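Local coordinates for Pdx2 protein (Plasmodium falciparum, PDB 2ABW), which hydrolyses glutamine to glutamate and ammonia, which is channelled to the synthase subunit Pdx1 for making pyridoxal 5'-phosphate, the active form of vitamin B6, at residues A[54-57]-A[58-62]; A[71-74]-A[75-79]. All coordinates share one frame; numbering follows the deposited sequence.

Contact 1 of 2, residues A[54-57]-A[58-62]; sequences STTV and RRCCA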
ATOM      1  N   SER A  54       3.398  11.406  -1.337  1.00 26.27           N
ATOM      2  CA  SER A  54       4.179  10.789  -0.272  1.00 25.30           C
ATOM      3  C   SER A  54       4.671  11.808   0.722  1.00 23.82           C
ATOM      4  O   SER A  54       4.745  11.542   1.887  1.00 23.12           O
ATOM      5  CB  SER A  54       5.321   9.985  -0.841  1.00 25.85           C
ATOM      6  OG  SER A  54       6.224  10.768  -1.632  1.00 26.26           O
ATOM      7  N   THR A  55       5.101  13.000   0.275  1.00 23.32           N
ATOM      8  CA  THR A  55       5.658  13.942   1.208  1.00 23.25           C
ATOM      9  C   THR A  55       4.607  14.436   2.202  1.00 23.05           C
ATOM     10  O   THR A  55       4.906  14.703   3.377  1.00 22.57           O
ATOM     11  CB  THR A  55       6.418  15.072   0.515  0.60 24.31           C
ATOM     12  OG1 THR A  55       7.628  14.532  -0.037  0.60 24.49           O
ATOM     13  CG2 THR A  55       6.755  16.101   1.494  0.60 22.63           C
ATOM     14  N   THR A  56       3.384  14.587   1.725  1.00 23.60           N
ATOM     15  CA  THR A  56       2.293  15.001   2.609  1.00 23.61           C
ATOM     16  C   THR A  56       1.968  13.983   3.690  1.00 21.28           C
ATOM     17  O   THR A  56       1.913  14.359   4.833  1.00 21.11           O
ATOM     18  CB  THR A  56       0.997  15.229   1.827  1.00 24.91           C
ATOM     19  OG1 THR A  56       1.250  16.220   0.822  1.00 26.68           O
ATOM     20  CG2 THR A  56      -0.097  15.724   2.759  1.00 27.29           C
ATOM     21  N   VAL A  57       1.841  12.753   3.311  1.00 22.96           N
ATOM     22  CA  VAL A  57       1.565  11.687   4.281  1.00 21.60           C
ATOM     23  C   VAL A  57       2.713  11.612   5.273  1.00 21.92           C
ATOM     24  O   VAL A  57       2.545  11.596   6.487  1.00 22.12           O
ATOM     25  CB  VAL A  57       1.389  10.382   3.599  1.00 23.72           C
ATOM     26  CG1 VAL A  57       1.429   9.257   4.628  1.00 23.83           C
ATOM     27  CG2 VAL A  57       0.112  10.307   2.724  1.00 24.76           C
ATOM     28  N   ARG A  58       3.955  11.702   4.790  1.00 21.28           N
ATOM     29  CA  ARG A  58       5.081  11.627   5.731  1.00 20.90           C
ATOM     30  C   ARG A  58       5.117  12.749   6.740  1.00 21.55           C
ATOM     31  O   ARG A  58       5.417  12.573   7.893  1.00 22.01           O
ATOM     32  CB  ARG A  58       6.411  11.611   4.952  1.00 21.08           C
ATOM     33  CG  ARG A  58       7.647  11.506   5.794  1.00 20.55           C
ATOM     34  CD  ARG A  58       7.674  10.241   6.690  1.00 22.59           C
ATOM     35  NE  ARG A  58       8.844  10.165   7.570  1.00 19.87           N
ATOM     36  CZ  ARG A  58       8.995  10.725   8.766  1.00 18.52           C
ATOM     37  NH1 ARG A  58       8.039  11.435   9.372  1.00 21.60           N
ATOM     38  NH2 ARG A  58      10.101  10.512   9.458  1.00 19.67           N
ATOM     39  N   ARG A  59       4.856  13.976   6.294  1.00 23.29           N
ATOM     40  CA  ARG A  59       4.792  15.114   7.208  1.00 25.12           C
ATOM     41  C   ARG A  59       3.678  14.939   8.255  1.00 23.92           C
ATOM     42  O   ARG A  59       3.846  15.300   9.414  1.00 24.79           O
ATOM     43  CB  ARG A  59       4.462  16.325   6.345  1.00 24.85           C
ATOM     44  CG  ARG A  59       4.325  17.581   7.089  1.00 30.12           C
ATOM     45  CD  ARG A  59       4.472  18.745   6.096  1.00 35.78           C
ATOM     46  NE  ARG A  59       5.859  18.855   5.633  1.00 42.32           N
ATOM     47  CZ  ARG A  59       6.248  19.263   4.424  1.00 44.82           C
ATOM     48  NH1 ARG A  59       5.366  19.580   3.468  1.00 46.21           N
ATOM     49  NH2 ARG A  59       7.551  19.363   4.175  1.00 47.64           N
ATOM     50  N   CYS A  60       2.568  14.357   7.834  1.00 25.53           N
ATOM     51  CA  CYS A  60       1.473  14.050   8.788  1.00 26.73           C
ATOM     52  C   CYS A  60       1.931  13.100   9.946  1.00 26.95           C
ATOM     53  O   CYS A  60       1.402  13.166  11.073  1.00 27.11           O
ATOM     54  CB  CYS A  60       0.297  13.411   8.063  1.00 27.83           C
ATOM     55  SG  CYS A  60      -0.622  14.574   6.939  1.00 32.76           S
ATOM     56  N   CYS A  61       2.886  12.230   9.646  1.00 25.47           N
ATOM     57  CA  CYS A  61       3.417  11.299  10.624  1.00 25.53           C
ATOM     58  C   CYS A  61       4.529  11.848  11.465  1.00 26.00           C
ATOM     59  O   CYS A  61       5.020  11.208  12.380  1.00 26.68           O
ATOM     60  CB  CYS A  61       3.879  10.010   9.926  1.00 24.79           C
ATOM     61  SG  CYS A  61       2.637   9.157   9.081  1.00 23.51           S
ATOM     62  N   ALA A  62       4.925  13.099  11.204  1.00 26.38           N
ATOM     63  CA  ALA A  62       6.094  13.684  11.837  1.00 28.46           C
ATOM     64  C   ALA A  62       5.791  14.419  13.143  1.00 28.89           C
ATOM     65  O   ALA A  62       6.701  14.873  13.859  1.00 28.90           O
ATOM     66  CB  ALA A  62       6.710  14.665  10.892  1.00 29.42           C
TER

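Contact 2 of 2, residues A[71-74]-A[75-79]; sequences ALVH and FIHVL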
ATOM      1  N   ALA A  71       6.065   4.644  15.446  1.00 14.63           N
ATOM      2  CA  ALA A  71       5.111   3.565  15.711  1.00 16.00           C
ATOM      3  C   ALA A  71       4.828   2.750  14.448  1.00 15.20           C
ATOM      4  O   ALA A  71       4.664   1.518  14.493  1.00 15.48           O
ATOM      5  CB  ALA A  71       3.807   4.119  16.352  1.00 16.14           C
ATOM      6  N   LEU A  72       4.738   3.428  13.311  1.00 15.51           N
ATOM      7  CA  LEU A  72       4.543   2.743  11.996  1.00 15.20           C
ATOM      8  C   LEU A  72       5.734   1.834  11.667  1.00 15.56           C
ATOM      9  O   LEU A  72       5.558   0.728  11.261  1.00 16.35           O
ATOM     10  CB  LEU A  72       4.216   3.767  10.907  1.00 15.45           C
ATOM     11  CG  LEU A  72       2.873   4.440  11.064  1.00 17.01           C
ATOM     12  CD1 LEU A  72       2.734   5.638  10.121  1.00 17.17           C
ATOM     13  CD2 LEU A  72       1.775   3.443  10.727  1.00 18.30           C
ATOM     14  N   VAL A  73       6.937   2.323  11.914  1.00 15.14           N
ATOM     15  CA  VAL A  73       8.126   1.537  11.658  1.00 14.72           C
ATOM     16  C   VAL A  73       8.060   0.318  12.506  1.00 14.74           C
ATOM     17  O   VAL A  73       8.400  -0.790  12.069  1.00 14.11           O
ATOM     18  CB  VAL A  73       9.407   2.400  11.835  1.00 15.08           C
ATOM     19  CG1 VAL A  73      10.670   1.476  11.813  1.00 16.15           C
ATOM     20  CG2 VAL A  73       9.494   3.448  10.744  1.00 16.38           C
ATOM     21  N   HIS A  74       7.756   0.488  13.791  1.00 14.47           N
ATOM     22  CA  HIS A  74       7.665  -0.648  14.687  1.00 13.64           C
ATOM     23  C   HIS A  74       6.573  -1.649  14.230  1.00 13.91           C
ATOM     24  O   HIS A  74       6.738  -2.882  14.281  1.00 14.33           O
ATOM     25  CB  HIS A  74       7.477  -0.160  16.114  1.00 15.51           C
ATOM     26  CG  HIS A  74       7.175  -1.236  17.108  1.00 15.26           C
ATOM     27  ND1 HIS A  74       5.880  -1.493  17.500  1.00 16.26           N
ATOM     28  CD2 HIS A  74       7.966  -2.021  17.860  1.00 16.43           C
ATOM     29  CE1 HIS A  74       5.895  -2.411  18.441  1.00 18.34           C
ATOM     30  NE2 HIS A  74       7.140  -2.837  18.577  1.00 15.96           N
ATOM     31  N   PHE A  75       5.427  -1.125  13.839  1.00 14.34           N
ATOM     32  CA  PHE A  75       4.274  -1.932  13.390  1.00 14.10           C
ATOM     33  C   PHE A  75       4.698  -2.787  12.200  1.00 15.09           C
ATOM     34  O   PHE A  75       4.408  -3.989  12.153  1.00 15.44           O
ATOM     35  CB  PHE A  75       3.173  -0.998  12.978  1.00 14.17           C
ATOM     36  CG  PHE A  75       1.901  -1.608  12.406  1.00 15.80           C
ATOM     37  CD1 PHE A  75       1.816  -1.941  11.061  1.00 16.38           C
ATOM     38  CD2 PHE A  75       0.788  -1.710  13.230  1.00 15.86           C
ATOM     39  CE1 PHE A  75       0.666  -2.456  10.520  1.00 17.54           C
ATOM     40  CE2 PHE A  75      -0.416  -2.192  12.674  1.00 17.48           C
ATOM     41  CZ  PHE A  75      -0.423  -2.518  11.335  1.00 16.41           C
ATOM     42  N   ILE A  76       5.413  -2.199  11.262  1.00 14.72           N
ATOM     43  CA  ILE A  76       5.835  -2.877  10.071  1.00 14.22           C
ATOM     44  C   ILE A  76       6.895  -3.902  10.308  1.00 13.99           C
ATOM     45  O   ILE A  76       6.883  -4.998   9.745  1.00 17.97           O
ATOM     46  CB  ILE A  76       6.314  -1.837   9.014  1.00 14.72           C
ATOM     47  CG1 ILE A  76       5.198  -0.922   8.564  1.00 14.26           C
ATOM     48  CG2 ILE A  76       6.907  -2.504   7.737  1.00 17.20           C
ATOM     49  CD1 ILE A  76       5.680   0.361   7.956  1.00 16.25           C
ATOM     50  N   HIS A  77       7.939  -3.548  11.050  1.00 13.43           N
ATOM     51  CA  HIS A  77       9.185  -4.259  11.082  1.00 14.22           C
ATOM     52  C   HIS A  77       9.472  -5.065  12.329  1.00 14.98           C
ATOM     53  O   HIS A  77      10.201  -6.022  12.257  1.00 15.20           O
ATOM     54  CB  HIS A  77      10.335  -3.263  10.965  1.00 14.15           C
ATOM     55  CG  HIS A  77      10.353  -2.554   9.651  1.00 16.08           C
ATOM     56  ND1 HIS A  77      10.653  -3.197   8.456  1.00 14.99           N
ATOM     57  CD2 HIS A  77      10.015  -1.288   9.345  1.00 15.37           C
ATOM     58  CE1 HIS A  77      10.588  -2.291   7.480  1.00 16.45           C
ATOM     59  NE2 HIS A  77      10.161  -1.146   7.967  1.00 15.49           N
ATOM     60  N   VAL A  78       8.796  -4.763  13.405  1.00 14.72           N
ATOM     61  CA  VAL A  78       8.913  -5.540  14.664  1.00 14.06           C
ATOM     62  C   VAL A  78       7.685  -6.415  14.873  1.00 14.89           C
ATOM     63  O   VAL A  78       7.802  -7.631  15.073  1.00 16.44           O
ATOM     64  CB  VAL A  78       9.193  -4.643  15.882  1.00 14.91           C
ATOM     65  CG1 VAL A  78       9.300  -5.535  17.178  1.00 14.49           C
ATOM     66  CG2 VAL A  78      10.544  -3.834  15.647  1.00 15.64           C
ATOM     67  N   LEU A  79       6.508  -5.806  14.850  1.00 15.60           N
ATOM     68  CA  LEU A  79       5.250  -6.572  14.972  1.00 15.21           C
ATOM     69  C   LEU A  79       5.006  -7.357  13.707  1.00 15.76           C
ATOM     70  O   LEU A  79       4.262  -8.366  13.788  1.00 15.80           O
ATOM     71  CB  LEU A  79       4.071  -5.661  15.240  1.00 15.79           C
ATOM     72  CG  LEU A  79       4.209  -4.894  16.521  1.00 16.14           C
ATOM     73  CD1 LEU A  79       2.933  -4.124  16.764  1.00 14.86           C
ATOM     74  CD2 LEU A  79       4.723  -5.705  17.751  1.00 18.50           C
TER

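Contact 1 of 2, residues A[54-57]-A[58-62]
Cys60 SG stands beside its own backbone N, anti to the carbonyl carbon (chi1 -70°), and this turns the sulfur back along the helix toward Thr56. Cys60 SG ends 3.3 Å from Thr56 O. Arg59 takes the other course. Its CG lies beside the carbonyl carbon, and the chain then bends at chi3 (-71°), which folds the guanidinium back toward the preceding turn. In one of the two conformers of Thr55, CG2 sits over one guanidinium face, 4.2 Å from Arg59 NH1, so this packing of a methyl on a flat group is tentative. Arg59 itself is exposed.

The backbone of helix 54-60 is held by successive i to i+4 bonds. Arg58 N donates to Ser54 O at 3.0 Å, and Arg59 N to Thr55 O at 3.0 Å. Cys60 N continues the series to Thr56 O at 3.1 Å. The last of the series, Cys61 N to Val57 O at 3.2 Å, is more bent at the hydrogen (139°).

Ser54, in the first turn, is probably one of the residues that bind glutamine. The guanidinium of Arg58 is buried, with a salt bridge to Asp66, a hydrogen bond to Lys109 O and cation-pi contacts to Tyr69 and Phe106. Val57 packs on Leu92 of helix 88-92, which Ser54 also touches. Cys61 rests on Leu68 and Leu72 of helix 63-77. The short helix 54-60, which follows strand 46-49, thus bridges these two helices.

Contact 2 of 2, residues A[71-74]-A[75-79]
His74 packs its ring against Val78 and Leu79, the residues four and five places further on. CG of His74 is anti to the backbone N (chi1 172°), which carries the ring toward the C-terminal end of helix 63-77. One side of the imidazole meets Val78, with His74 CD2 3.5 Å from Val78 CB. The far end meets Leu79, and His74 CE1 lies 3.6 Å from Leu79 CG. Both aliphatic side chains approach the ring obliquely.

His77 takes a different first torsion. Its CG stands beside the backbone N (chi1 -65°), and the ring swings back over the preceding turn. His77 CD2 comes edge-on to Val73 O at 3.2 Å and lies 3.8 Å from Val73 CG1. Ile76 CG2 covers one face of this ring, 3.5 Å above the plane and over its centre. The side chain of His77 is also held by a hydrogen bond from NE2 to Phe112 O. Ile76 turns its CG1 branch back to Leu72 O.

This is plain structural packing in the C-terminal part of helix 63-77. Leu72 and Phe75 pack on Leu41 of helix 38-42, while His74, Val78 and Leu79 are exposed.

Regular i to i+4 bonding runs as far as His77 N, which donates to Val73 O. His74 O then takes both an i to i+4 bond, from Val78 N at 2.9 Å, and a straighter i to i+5 bond, from Leu79 N at 3.0 Å (167° at the hydrogen). One carbonyl thus satisfies two N-H groups. The bond to Phe112 O implies that His77 NE2 carries a proton.

In the fold
Contacts 1 and 2 follow each other along the chain on helix 54-60 and helix 63-77, and their centres are about 17 Å apart. They meet directly where Cys61 SG packs 3.7 Å from Leu72 CD1. Contact 1 lies beside the catalytic centre: the side chain of Ser54 is about 8 Å from that of the nucleophile Cys87, and that of Thr55 about 5 Å from that of Arg121, which probably also binds glutamine. Contact 2 is away from these sites. Its Leu72 and Phe75 pack on Leu47 of strand 46-49, joining the helix to the central sheet.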